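Local coordinates for Abbfa_003403 (Acinetobacter baumannii, PDB 4ZXH), which is a four-domain nonribosomal peptide synthetase module that probably activates an amino acid, loads it on a phosphopantetheine arm, condenses it and releases the product through a thioesterase, at residues Ser674-Leu679 / Val713-Pro718; Ala719-Leu724 / Leu735-Gly740; Val162-Arg165 / Glu171-Ala174. All blocks are in the same frame, centred on the assembly; numbering follows the deposited sequence.

Contact 3 comes first along the chain, in the condensation domain, where the end of helix 152-165 meets the loop before helix 179-187. Contacts 1 and 2 follow in series within the adenylation domain, their centres about 10 Å apart. Both reach the same mixed sheet, in which strands 713-716 and 735-740 are parallel neighbours. Backbone bonds join L714 to T736 and L738, and helix 718-725 follows strand 713-716 directly. The centres of contacts 1 and 3 are about 79 Å apart, those of contacts 2 and 3 about 73 Å. Contact 3 lies across the chain's centre from the others. The three thus sample two separate catalytic domains of the synthetase.

Contact 1 of 3, residues Ser674-Leu679 / Val713-Pro718; sequences SILELL and VLQATP
Q715 meets E677 and L676 where helix 674-679 packs on strand 713-716, in the mixed sheet of the adenylation domain, a member of the ANL superfamily. The two short axes run nearly antiparallel and approach to 9.4 Å. The Q715 side chain bridges the gap. Its CB points toward the helix and lies 3.9 Å from E677 OE2. Its CG comes closer to the same oxygen. Beyond CG the chain is extended, which carries the amide past the carboxylate to the helix. There the amide splits its contacts. Q715 OE1 lies 3.3 Å from L676 CD2 and accepts a hydrogen bond from W771 NE1. Q715 NE2, the other branch of the amide, donates to E677 OE2 at 3.2 Å. It also makes a weak bond to I673 O.

The E677 side chain crosses Q715 at about a right angle. Its CG lies beside the backbone N, chi1 -47°, and the extended chain beyond carries the carboxylate across to Q715. T667 OG1 also bonds E677 OE2, so this buried oxygen has two polar partners. L676 also packs on F647, L648 and M651 of helix 641-655. The carboxylate and amide planes stand 61° apart. Q715 NE2 reaches E677 OE2 on its anti side, 22° out of the carboxylate plane.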
# COMPACT_ATOMS: atom_id res chain seq x y z
N SER A 674 -29.95 23.01 -6.72
CA SER A 674 -30.60 23.62 -7.87
C SER A 674 -31.08 25.04 -7.57
O SER A 674 -31.19 25.87 -8.47
CB SER A 674 -31.79 22.77 -8.32
OG SER A 674 -32.82 22.86 -7.34
N ILE A 675 -31.38 25.29 -6.30
CA ILE A 675 -31.72 26.63 -5.82
C ILE A 675 -30.74 27.71 -6.33
O ILE A 675 -31.17 28.75 -6.82
CB ILE A 675 -31.77 26.63 -4.26
CG1 ILE A 675 -33.18 26.31 -3.80
CG2 ILE A 675 -31.39 27.96 -3.67
CD1 ILE A 675 -34.18 27.27 -4.36
N LEU A 676 -29.44 27.44 -6.23
CA LEU A 676 -28.41 28.37 -6.71
C LEU A 676 -28.49 28.57 -8.22
O LEU A 676 -28.31 29.68 -8.73
CB LEU A 676 -27.02 27.84 -6.35
CG LEU A 676 -25.83 28.60 -6.95
CD1 LEU A 676 -25.69 29.97 -6.32
CD2 LEU A 676 -24.57 27.80 -6.79
N GLU A 677 -28.74 27.48 -8.93
CA GLU A 677 -28.75 27.46 -10.39
C GLU A 677 -29.95 28.19 -10.96
O GLU A 677 -29.86 28.86 -11.99
CB GLU A 677 -28.75 26.01 -10.90
CG GLU A 677 -27.73 25.10 -10.23
CD GLU A 677 -27.81 23.68 -10.77
OE1 GLU A 677 -28.73 23.38 -11.57
OE2 GLU A 677 -26.95 22.85 -10.39
N LEU A 678 -31.09 28.05 -10.30
CA LEU A 678 -32.33 28.61 -10.81
C LEU A 678 -32.57 30.07 -10.40
O LEU A 678 -33.40 30.75 -10.99
CB LEU A 678 -33.51 27.74 -10.36
CG LEU A 678 -33.46 26.28 -10.84
CD1 LEU A 678 -34.54 25.42 -10.16
CD2 LEU A 678 -33.56 26.16 -12.38
N LEU A 679 -31.84 30.57 -9.41
CA LEU A 679 -32.15 31.89 -8.87
C LEU A 679 -31.05 32.92 -9.04
O LEU A 679 -31.32 34.05 -9.46
CB LEU A 679 -32.47 31.79 -7.38
CG LEU A 679 -33.75 31.04 -7.02
CD1 LEU A 679 -33.99 31.13 -5.52
CD2 LEU A 679 -34.93 31.59 -7.81
N VAL A 713 -21.32 29.75 -16.31
CA VAL A 713 -21.35 29.16 -14.97
C VAL A 713 -22.02 27.79 -15.07
O VAL A 713 -23.08 27.66 -15.68
CB VAL A 713 -22.12 30.02 -13.91
CG1 VAL A 713 -21.99 29.40 -12.51
CG2 VAL A 713 -21.64 31.46 -13.89
N LEU A 714 -21.40 26.77 -14.50
CA LEU A 714 -22.00 25.44 -14.50
C LEU A 714 -21.75 24.76 -13.17
O LEU A 714 -20.60 24.65 -12.73
CB LEU A 714 -21.44 24.58 -15.65
CG LEU A 714 -21.97 23.15 -15.79
CD1 LEU A 714 -23.43 23.15 -16.11
CD2 LEU A 714 -21.23 22.39 -16.87
N GLN A 715 -22.82 24.33 -12.51
CA GLN A 715 -22.68 23.55 -11.28
C GLN A 715 -23.25 22.15 -11.49
O GLN A 715 -24.29 21.97 -12.13
CB GLN A 715 -23.34 24.27 -10.10
CG GLN A 715 -24.10 23.37 -9.17
CD GLN A 715 -24.51 24.03 -7.86
OE1 GLN A 715 -23.71 24.66 -7.17
NE2 GLN A 715 -25.80 23.93 -7.55
N ALA A 716 -22.54 21.15 -10.96
CA ALA A 716 -22.85 19.76 -11.23
C ALA A 716 -22.12 18.83 -10.26
O ALA A 716 -21.02 19.15 -9.80
CB ALA A 716 -22.49 19.40 -12.66
N THR A 717 -22.72 17.69 -9.96
CA THR A 717 -22.04 16.63 -9.23
C THR A 717 -20.95 16.00 -10.11
O THR A 717 -21.05 16.04 -11.35
CB THR A 717 -23.02 15.55 -8.77
OG1 THR A 717 -23.58 14.90 -9.92
CG2 THR A 717 -24.14 16.17 -7.93
N PRO A 718 -19.92 15.43 -9.47
CA PRO A 718 -18.84 14.72 -10.18
C PRO A 718 -19.32 13.82 -11.31
O PRO A 718 -18.74 13.84 -12.39
CB PRO A 718 -18.19 13.89 -9.08
CG PRO A 718 -18.29 14.82 -7.86
CD PRO A 718 -19.63 15.54 -8.02

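Contact 2 of 3, residues Ala719-Leu724 / Leu735-Gly740; sequences ATWKML and LTALCG
W721 carries this contact: its indole reaches from helix 718-725 to strand 735-740 and meets L735, A737, L738 and C739. CG sits beside the backbone N, chi1 -71°, and the ring projects from the helix to the strand.

The polar link is one hydrogen bond. W721 NE1 donates to L738 O at 3.1 Å, with an N-H...O angle of 146°. The oxygen lies at the ring edge, close to the indole plane. Seen from the carbonyl, NE1 sits well above its plane, 41° out. NE1 also makes a weak bond to A716 O, so the buried N-H has two carbonyl partners.

The apolar contacts fall mainly on the six-membered ring. A737 CB lies 3.5 Å from W721 CH2 and almost as near CZ2, and it approaches obliquely. L735 CD2 is looser, 4.5 Å from W721 CH2 at the ring edge.

The sulfur-aromatic contact is at the other end of the indole. C739 SG lies 3.7 Å from W721 CD1 and 4.6 Å from the centroid of the five-membered ring, again obliquely.

All the touching residues are buried. W721 also packs on L714, so it spans both strands of the unit. This is the helix-on-sheet packing of a beta-alpha-beta crossover, formed by strand 713-716, helix 718-725 and strand 735-740 in the adenylation domain.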
# COMPACT_ATOMS: atom_id res chain seq x y z
N ALA A 719 -20.38 13.06 -11.07
CA ALA A 719 -20.93 12.16 -12.08
C ALA A 719 -21.13 12.87 -13.41
O ALA A 719 -20.75 12.34 -14.45
CB ALA A 719 -22.23 11.58 -11.61
N THR A 720 -21.72 14.06 -13.37
CA THR A 720 -21.94 14.83 -14.59
C THR A 720 -20.61 15.29 -15.19
O THR A 720 -20.41 15.20 -16.40
CB THR A 720 -22.82 16.07 -14.34
OG1 THR A 720 -23.95 15.71 -13.53
CG2 THR A 720 -23.31 16.64 -15.64
N TRP A 721 -19.69 15.76 -14.35
CA TRP A 721 -18.40 16.24 -14.85
C TRP A 721 -17.63 15.11 -15.52
O TRP A 721 -17.04 15.31 -16.58
CB TRP A 721 -17.55 16.85 -13.74
CG TRP A 721 -18.06 18.17 -13.23
CD1 TRP A 721 -18.56 18.44 -11.99
CD2 TRP A 721 -18.13 19.41 -13.96
NE1 TRP A 721 -18.93 19.76 -11.90
CE2 TRP A 721 -18.68 20.38 -13.10
CE3 TRP A 721 -17.78 19.79 -15.27
CZ2 TRP A 721 -18.90 21.70 -13.48
CZ3 TRP A 721 -17.99 21.10 -15.65
CH2 TRP A 721 -18.54 22.04 -14.76
N LYS A 722 -17.65 13.92 -14.90
CA LYS A 722 -17.06 12.73 -15.51
C LYS A 722 -17.70 12.47 -16.86
O LYS A 722 -17.00 12.24 -17.85
CB LYS A 722 -17.22 11.49 -14.61
CG LYS A 722 -16.32 11.48 -13.37
CD LYS A 722 -16.79 10.45 -12.33
CE LYS A 722 -16.05 10.63 -10.99
NZ LYS A 722 -16.68 9.81 -9.89
N MET A 723 -19.03 12.54 -16.92
CA MET A 723 -19.77 12.27 -18.17
C MET A 723 -19.30 13.20 -19.30
O MET A 723 -19.07 12.76 -20.44
CB MET A 723 -21.28 12.43 -17.95
CG MET A 723 -22.11 12.11 -19.18
SD MET A 723 -23.88 12.40 -18.98
CE MET A 723 -23.95 14.19 -19.07
N LEU A 724 -19.13 14.47 -18.96
CA LEU A 724 -18.66 15.49 -19.88
C LEU A 724 -17.25 15.23 -20.39
O LEU A 724 -17.00 15.27 -21.60
CB LEU A 724 -18.73 16.84 -19.18
CG LEU A 724 -19.06 18.11 -19.96
CD1 LEU A 724 -20.30 17.92 -20.82
CD2 LEU A 724 -19.30 19.20 -18.95
N LEU A 735 -15.46 29.68 -18.34
CA LEU A 735 -16.47 29.01 -17.53
C LEU A 735 -16.04 28.85 -16.07
O LEU A 735 -14.94 28.38 -15.77
CB LEU A 735 -16.79 27.63 -18.11
CG LEU A 735 -17.72 26.76 -17.28
CD1 LEU A 735 -19.16 27.21 -17.45
CD2 LEU A 735 -17.57 25.29 -17.65
N THR A 736 -16.92 29.26 -15.16
CA THR A 736 -16.73 29.00 -13.75
C THR A 736 -17.48 27.73 -13.35
O THR A 736 -18.70 27.67 -13.48
CB THR A 736 -17.19 30.17 -12.88
OG1 THR A 736 -16.27 31.27 -13.03
CG2 THR A 736 -17.25 29.76 -11.42
N ALA A 737 -16.75 26.74 -12.87
CA ALA A 737 -17.34 25.45 -12.52
C ALA A 737 -17.51 25.26 -11.01
O ALA A 737 -16.71 25.72 -10.20
CB ALA A 737 -16.49 24.32 -13.09
N LEU A 738 -18.58 24.57 -10.65
CA LEU A 738 -18.79 24.20 -9.27
C LEU A 738 -18.97 22.70 -9.23
O LEU A 738 -19.71 22.13 -10.04
CB LEU A 738 -19.99 24.91 -8.66
CG LEU A 738 -19.83 26.41 -8.43
CD1 LEU A 738 -20.16 27.19 -9.69
CD2 LEU A 738 -20.68 26.87 -7.27
N CYS A 739 -18.28 22.06 -8.29
CA CYS A 739 -18.37 20.62 -8.12
C CYS A 739 -18.75 20.33 -6.68
O CYS A 739 -18.03 20.75 -5.77
CB CYS A 739 -17.04 19.96 -8.48
SG CYS A 739 -17.07 18.18 -8.60
N GLY A 740 -19.87 19.65 -6.47
CA GLY A 740 -20.33 19.36 -5.12
C GLY A 740 -21.15 18.09 -5.00
O GLY A 740 -21.47 17.47 -6.01

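Contact 3 of 3, residues Val162-Arg165 / Glu171-Ala174; sequences VSKR and ESDA
K164 and S172 make most of this contact, with the lysine chain lying alongside the serine near the surface. K164 is on the last turn of helix 152-165. Its CG is anti to the backbone N, chi1 179°, which lets the chain reach the loop. A bend at chi3, 58°, then turns the end along S172.

CD, CE and NZ all pass near the serine. K164 CE lies 3.7 Å from S172 CB, and K164 NZ is just as near that carbon. K164 NZ is 3.5 Å from S172 O; this is not a hydrogen bond. Nearer the base of the side chain, K164 CD comes within 4.0 Å of E171 CA. The E171 side chain starts away from the helix.

S172 turns its CB toward the helix, but its hydroxyl bonds along the loop. S172 OG donates to D173 O at 3.0 Å. The loop is tied to the helix by R160, whose NE bonds E171 O.

V162, two residues before K164, faces away from the loop and touches the bound phosphocholine lipid. The arrangement is a surface contact in which the loop after helix 152-165 of the condensation domain runs back along the last turns of that helix, before helix 179-187.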
# COMPACT_ATOMS: atom_id res chain seq x y z
N VAL A 162 39.74 6.68 21.80
CA VAL A 162 40.49 7.48 20.83
C VAL A 162 40.80 8.86 21.40
O VAL A 162 41.86 9.43 21.12
CB VAL A 162 39.73 7.59 19.52
CG1 VAL A 162 40.44 8.52 18.55
CG2 VAL A 162 39.60 6.22 18.90
N SER A 163 39.91 9.39 22.22
CA SER A 163 40.16 10.65 22.90
C SER A 163 41.37 10.58 23.84
O SER A 163 42.13 11.53 23.96
CB SER A 163 38.92 11.06 23.68
OG SER A 163 37.91 11.54 22.80
N LYS A 164 41.54 9.45 24.51
CA LYS A 164 42.69 9.27 25.38
C LYS A 164 43.97 9.25 24.54
O LYS A 164 44.98 9.87 24.90
CB LYS A 164 42.58 7.98 26.19
CG LYS A 164 43.80 7.74 27.09
CD LYS A 164 43.72 6.42 27.83
CE LYS A 164 43.59 5.24 26.86
NZ LYS A 164 43.46 3.92 27.55
N ARG A 165 43.92 8.55 23.42
CA ARG A 165 45.08 8.46 22.55
C ARG A 165 45.47 9.84 22.06
O ARG A 165 46.66 10.12 21.85
CB ARG A 165 44.81 7.54 21.37
CG ARG A 165 44.60 6.08 21.75
CD ARG A 165 44.20 5.31 20.52
NE ARG A 165 43.77 3.95 20.79
CZ ARG A 165 44.44 2.86 20.45
NH1 ARG A 165 45.60 2.98 19.80
NH2 ARG A 165 43.96 1.65 20.73
N GLU A 171 41.96 8.85 31.42
CA GLU A 171 41.94 7.39 31.33
C GLU A 171 40.68 6.83 30.68
O GLU A 171 39.62 7.47 30.63
CB GLU A 171 42.13 6.79 32.72
CG GLU A 171 41.22 7.36 33.79
CD GLU A 171 41.51 6.79 35.17
OE1 GLU A 171 42.61 6.20 35.36
OE2 GLU A 171 40.64 6.93 36.06
N SER A 172 40.84 5.61 30.16
CA SER A 172 39.83 4.87 29.41
C SER A 172 39.93 3.39 29.74
O SER A 172 41.03 2.85 29.85
CB SER A 172 40.01 5.10 27.91
OG SER A 172 39.44 4.05 27.13
N ASP A 173 38.80 2.72 29.89
CA ASP A 173 38.82 1.26 30.04
C ASP A 173 39.29 0.59 28.74
O ASP A 173 39.02 1.09 27.64
CB ASP A 173 37.44 0.72 30.41
CG ASP A 173 37.03 1.10 31.81
OD1 ASP A 173 37.93 1.21 32.68
OD2 ASP A 173 35.82 1.28 32.04
N ALA A 174 39.97 -0.54 28.86
CA ALA A 174 40.37 -1.29 27.67
C ALA A 174 39.14 -1.73 26.85
O ALA A 174 38.09 -2.09 27.39
CB ALA A 174 41.21 -2.48 28.05